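ATP-citrate lyase beta-subunit (Chlorobium limicola, PDB 6HXJ) probably catalyses, as one subunit of ATP-citrate lyase, the ATP- and CoA-dependent cleavage of citrate to oxaloacetate and acetyl-CoA. Local coordinates at residues A[359-362]-A[363-366]; A[270-273]-A[274-278]. All coordinates share one frame; numbering follows the deposited sequence.

Interaction 1. Residues A[359-362]-A[363-366]; sequences GPNE and AQGL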
loop_
_atom_site.group_PDB
_atom_site.type_symbol
_atom_site.label_atom_id
_atom_site.label_comp_id
_atom_site.label_asym_id
_atom_site.label_seq_id
_atom_site.Cartn_x
_atom_site.Cartn_y
_atom_site.Cartn_z
ATOM N N GLY A 359 -47.279 2.913 -23.484
ATOM C CA GLY A 359 -46.421 3.265 -22.358
ATOM C C GLY A 359 -44.952 3.044 -22.621
ATOM O O GLY A 359 -44.596 2.536 -23.680
ATOM N N PRO A 360 -44.052 3.453 -21.706
ATOM C CA PRO A 360 -42.613 3.279 -21.970
ATOM C C PRO A 360 -42.262 1.836 -22.308
ATOM O O PRO A 360 -42.698 0.916 -21.606
ATOM C CB PRO A 360 -41.947 3.780 -20.683
ATOM C CG PRO A 360 -42.926 4.729 -20.108
ATOM C CD PRO A 360 -44.266 4.097 -20.398
ATOM N N ASN A 361 -41.558 1.654 -23.460
ATOM C CA ASN A 361 -41.135 0.382 -24.054
ATOM C C ASN A 361 -42.325 -0.457 -24.529
ATOM O O ASN A 361 -42.298 -1.684 -24.421
ATOM C CB ASN A 361 -40.196 -0.403 -23.131
ATOM C CG ASN A 361 -38.869 0.277 -22.983
ATOM O OD1 ASN A 361 -38.083 0.375 -23.930
ATOM N ND2 ASN A 361 -38.594 0.789 -21.796
ATOM N N GLU A 362 -43.342 0.218 -25.122
ATOM C CA GLU A 362 -44.548 -0.437 -25.654
ATOM C C GLU A 362 -44.233 -1.306 -26.864
ATOM O O GLU A 362 -44.823 -2.370 -26.973
ATOM C CB GLU A 362 -45.732 0.526 -25.924
ATOM C CG GLU A 362 -45.463 1.644 -26.923
ATOM C CD GLU A 362 -46.597 2.650 -27.046
ATOM O OE1 GLU A 362 -46.492 3.738 -26.430
ATOM O OE2 GLU A 362 -47.599 2.344 -27.735
ATOM N N ALA A 363 -43.280 -0.909 -27.726
ATOM C CA ALA A 363 -42.886 -1.694 -28.899
ATOM C C ALA A 363 -42.391 -3.085 -28.501
ATOM O O ALA A 363 -42.964 -4.089 -28.939
ATOM C CB ALA A 363 -41.816 -0.945 -29.685
ATOM N N GLN A 364 -41.388 -3.122 -27.598
ATOM C CA GLN A 364 -40.780 -4.344 -27.063
ATOM C C GLN A 364 -41.771 -5.238 -26.308
ATOM O O GLN A 364 -41.784 -6.434 -26.562
ATOM C CB GLN A 364 -39.562 -4.040 -26.183
ATOM C CG GLN A 364 -38.406 -3.356 -26.901
ATOM C CD GLN A 364 -38.288 -1.908 -26.513
ATOM O OE1 GLN A 364 -39.206 -1.093 -26.718
ATOM N NE2 GLN A 364 -37.136 -1.557 -25.952
ATOM N N GLY A 365 -42.569 -4.682 -25.389
ATOM C CA GLY A 365 -43.555 -5.447 -24.628
ATOM C C GLY A 365 -44.673 -5.994 -25.498
ATOM O O GLY A 365 -45.078 -7.152 -25.322
ATOM N N LEU A 366 -45.184 -5.156 -26.461
ATOM C CA LEU A 366 -46.255 -5.560 -27.383
ATOM C C LEU A 366 -45.782 -6.644 -28.339
ATOM O O LEU A 366 -46.555 -7.544 -28.644
ATOM C CB LEU A 366 -46.894 -4.380 -28.143
ATOM C CG LEU A 366 -48.101 -3.599 -27.526
ATOM C CD1 LEU A 366 -47.855 -3.071 -26.120
ATOM C CD2 LEU A 366 -48.526 -2.494 -28.433
#

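Interaction 2. Residues A[270-273]-A[274-278]; sequences ASVF and YADAV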
loop_
_atom_site.group_PDB
_atom_site.type_symbol
_atom_site.label_atom_id
_atom_site.label_comp_id
_atom_site.label_asym_id
_atom_site.label_seq_id
_atom_site.Cartn_x
_atom_site.Cartn_y
_atom_site.Cartn_z
ATOM N N ALA A 270 -58.246 3.649 -15.745
ATOM C CA ALA A 270 -58.492 2.841 -16.935
ATOM C C ALA A 270 -59.263 1.579 -16.594
ATOM O O ALA A 270 -60.173 1.247 -17.348
ATOM C CB ALA A 270 -57.205 2.505 -17.647
ATOM N N SER A 271 -58.953 0.903 -15.445
ATOM C CA SER A 271 -59.651 -0.305 -14.973
ATOM C C SER A 271 -61.157 -0.080 -14.822
ATOM O O SER A 271 -61.965 -0.919 -15.264
ATOM C CB SER A 271 -59.062 -0.775 -13.657
ATOM O OG SER A 271 -57.722 -1.175 -13.863
ATOM N N VAL A 272 -61.527 1.077 -14.241
ATOM C CA VAL A 272 -62.927 1.484 -14.039
ATOM C C VAL A 272 -63.651 1.697 -15.384
ATOM O O VAL A 272 -64.766 1.199 -15.561
ATOM C CB VAL A 272 -63.004 2.692 -13.090
ATOM C CG1 VAL A 272 -64.383 3.312 -13.076
ATOM C CG2 VAL A 272 -62.612 2.270 -11.678
ATOM N N PHE A 273 -62.982 2.347 -16.350
ATOM C CA PHE A 273 -63.554 2.531 -17.681
ATOM C C PHE A 273 -63.734 1.210 -18.439
ATOM O O PHE A 273 -64.737 1.072 -19.142
ATOM C CB PHE A 273 -62.790 3.555 -18.502
ATOM C CG PHE A 273 -63.181 4.976 -18.134
ATOM C CD1 PHE A 273 -64.454 5.471 -18.436
ATOM C CD2 PHE A 273 -62.280 5.815 -17.460
ATOM C CE1 PHE A 273 -64.820 6.772 -18.073
ATOM C CE2 PHE A 273 -62.645 7.116 -17.107
ATOM C CZ PHE A 273 -63.913 7.589 -17.421
ATOM N N TYR A 274 -62.830 0.210 -18.237
ATOM C CA TYR A 274 -62.952 -1.114 -18.859
ATOM C C TYR A 274 -64.114 -1.915 -18.280
ATOM O O TYR A 274 -64.810 -2.599 -19.044
ATOM C CB TYR A 274 -61.654 -1.900 -18.744
ATOM C CG TYR A 274 -60.677 -1.601 -19.852
ATOM C CD1 TYR A 274 -60.872 -2.105 -21.139
ATOM C CD2 TYR A 274 -59.534 -0.842 -19.613
ATOM C CE1 TYR A 274 -59.954 -1.857 -22.160
ATOM C CE2 TYR A 274 -58.602 -0.602 -20.619
ATOM C CZ TYR A 274 -58.817 -1.110 -21.894
ATOM O OH TYR A 274 -57.906 -0.860 -22.900
ATOM N N ALA A 275 -64.339 -1.807 -16.940
ATOM C CA ALA A 275 -65.442 -2.466 -16.244
ATOM C C ALA A 275 -66.770 -1.879 -16.703
ATOM O O ALA A 275 -67.694 -2.638 -16.992
ATOM C CB ALA A 275 -65.283 -2.307 -14.743
ATOM N N ASP A 276 -66.851 -0.528 -16.808
ATOM C CA ASP A 276 -68.033 0.213 -17.267
ATOM C C ASP A 276 -68.389 -0.247 -18.674
ATOM O O ASP A 276 -69.565 -0.484 -18.944
ATOM C CB ASP A 276 -67.748 1.732 -17.301
ATOM C CG ASP A 276 -67.772 2.506 -15.991
ATOM O OD1 ASP A 276 -67.517 1.895 -14.930
ATOM O OD2 ASP A 276 -67.995 3.751 -16.035
ATOM N N ALA A 277 -67.356 -0.383 -19.555
ATOM C CA ALA A 277 -67.466 -0.810 -20.950
ATOM C C ALA A 277 -68.092 -2.193 -21.038
ATOM O O ALA A 277 -69.010 -2.383 -21.836
ATOM C CB ALA A 277 -66.099 -0.798 -21.620
ATOM N N VAL A 278 -67.649 -3.131 -20.177
ATOM C CA VAL A 278 -68.180 -4.494 -20.122
ATOM C C VAL A 278 -69.669 -4.505 -19.761
ATOM O O VAL A 278 -70.473 -5.112 -20.482
ATOM C CB VAL A 278 -67.349 -5.412 -19.192
ATOM C CG1 VAL A 278 -68.042 -6.761 -18.980
ATOM C CG2 VAL A 278 -65.948 -5.630 -19.747
#

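Interaction 1. Residues A[359-362]-A[363-366]
Asn361 and Glu362 accept the first backbone bonds of helix 362-371: Gly365 N donates to Asn361 O (3.2 Å), and Leu366 N to Glu362 O (2.9 Å). Both link residues four apart. A weak polar link also joins two side chains. Gln364 is bent about its CB-CG bond (chi2 107°), which turns its amide back toward Asn361 and brings NE2 to 3.0 Å from Asn361 OD1; the bond is weak because the N-H points well off the oxygen (123°). The two amide planes stand 75° apart. The firmer grip on the Asn361 amide comes through ND2, which is hydrogen-bonded to Asp327, while the backbone N of Asn361 is hydrogen-bonded to an acidic side chain of another protein chain. Asn361 occupies the N-cap position without capping the helix through its side chain.

The segment before the helix is a type II beta turn from Gly359 to Glu362, with Pro360 and Asn361 at its two central positions. It leads from strand 352-356 into helix 362-371 within the citrate-binding region.

The Glu362 carboxylate closes back over the turn. Glu362 has CG between its backbone N and carbonyl carbon, and from there the extended chain carries the carboxylate back to Gly359, whose N reaches OE1 from above the carboxylate plane at 3.2 Å. The same OE1 forms a salt bridge with Arg384, giving this oxygen of a buried glutamate two polar partners.

Apolar contact in the first helical turn is slight: Leu366 CD1 is 4.2 Å from Glu362 CB.

Interaction 2. Residues A[270-273]-A[274-278]
Tyr274 turns its ring back along helix 268-280 through a chi1 of -86°, which leaves CD2 3.1 Å from Ala270 O, one turn earlier; the oxygen meets the ring obliquely. With chi1 at -78°, Asp276 places CG anti to its carbonyl carbon, beside Val272. The helix is the crossover of a beta-alpha-beta unit, linking strand 261-266 to strand 287-292.

Its backbone bonds run four residues on: Tyr274 N to Ala270 O, Ala275 N to Ser271 O, Asp276 N to Val272 O and Ala277 N to Phe273 O, each 3.0 Å. Side chains leave this spine in different directions. Tyr274 lies against Thr265 and against Ile391 and Val392 of helix 391-397, while its OH makes weak hydrogen bonds with Gly320 N and Met388 O. An alanine in place of Tyr274 would leave Ile391 and Val392 without the ring they pack on, and is likely to open a gap between the two helices. Ser271 OG is hydrogen-bonded to Thr265 OG1 and Gly267 O, tying the helix to strand 261-266 through Thr265 and to Gly267 just after it.

Phe273 and Asp276 face another protein chain: the phenyl ring meets an aromatic ring there, and Asp276 OD2 takes two hydrogen bonds from the backbone of that chain. The Val272 and Asp276 side chains run abreast in one direction, with Val272 CG1 3.9 Å from Asp276 OD1.

How the interactions relate
Interactions 1 and 2 sit on two helices of the same citrate-binding region, each entered from a parallel strand of one mixed sheet: helix 268-280 follows strand 261-266, and helix 362-371 follows strand 352-356. Strand 315-318 lies between those two strands. The contacts do not touch; their centres are 22 Å apart and their nearest atoms about 11 Å. Both lie near bound citrate: the side chain of Ala270 is about 7 Å from a citrate anion, and that of Glu362 about 10 Å. Interaction 2 is largely buried, whereas interaction 1 is partly open to solvent, and each also meets another protein chain.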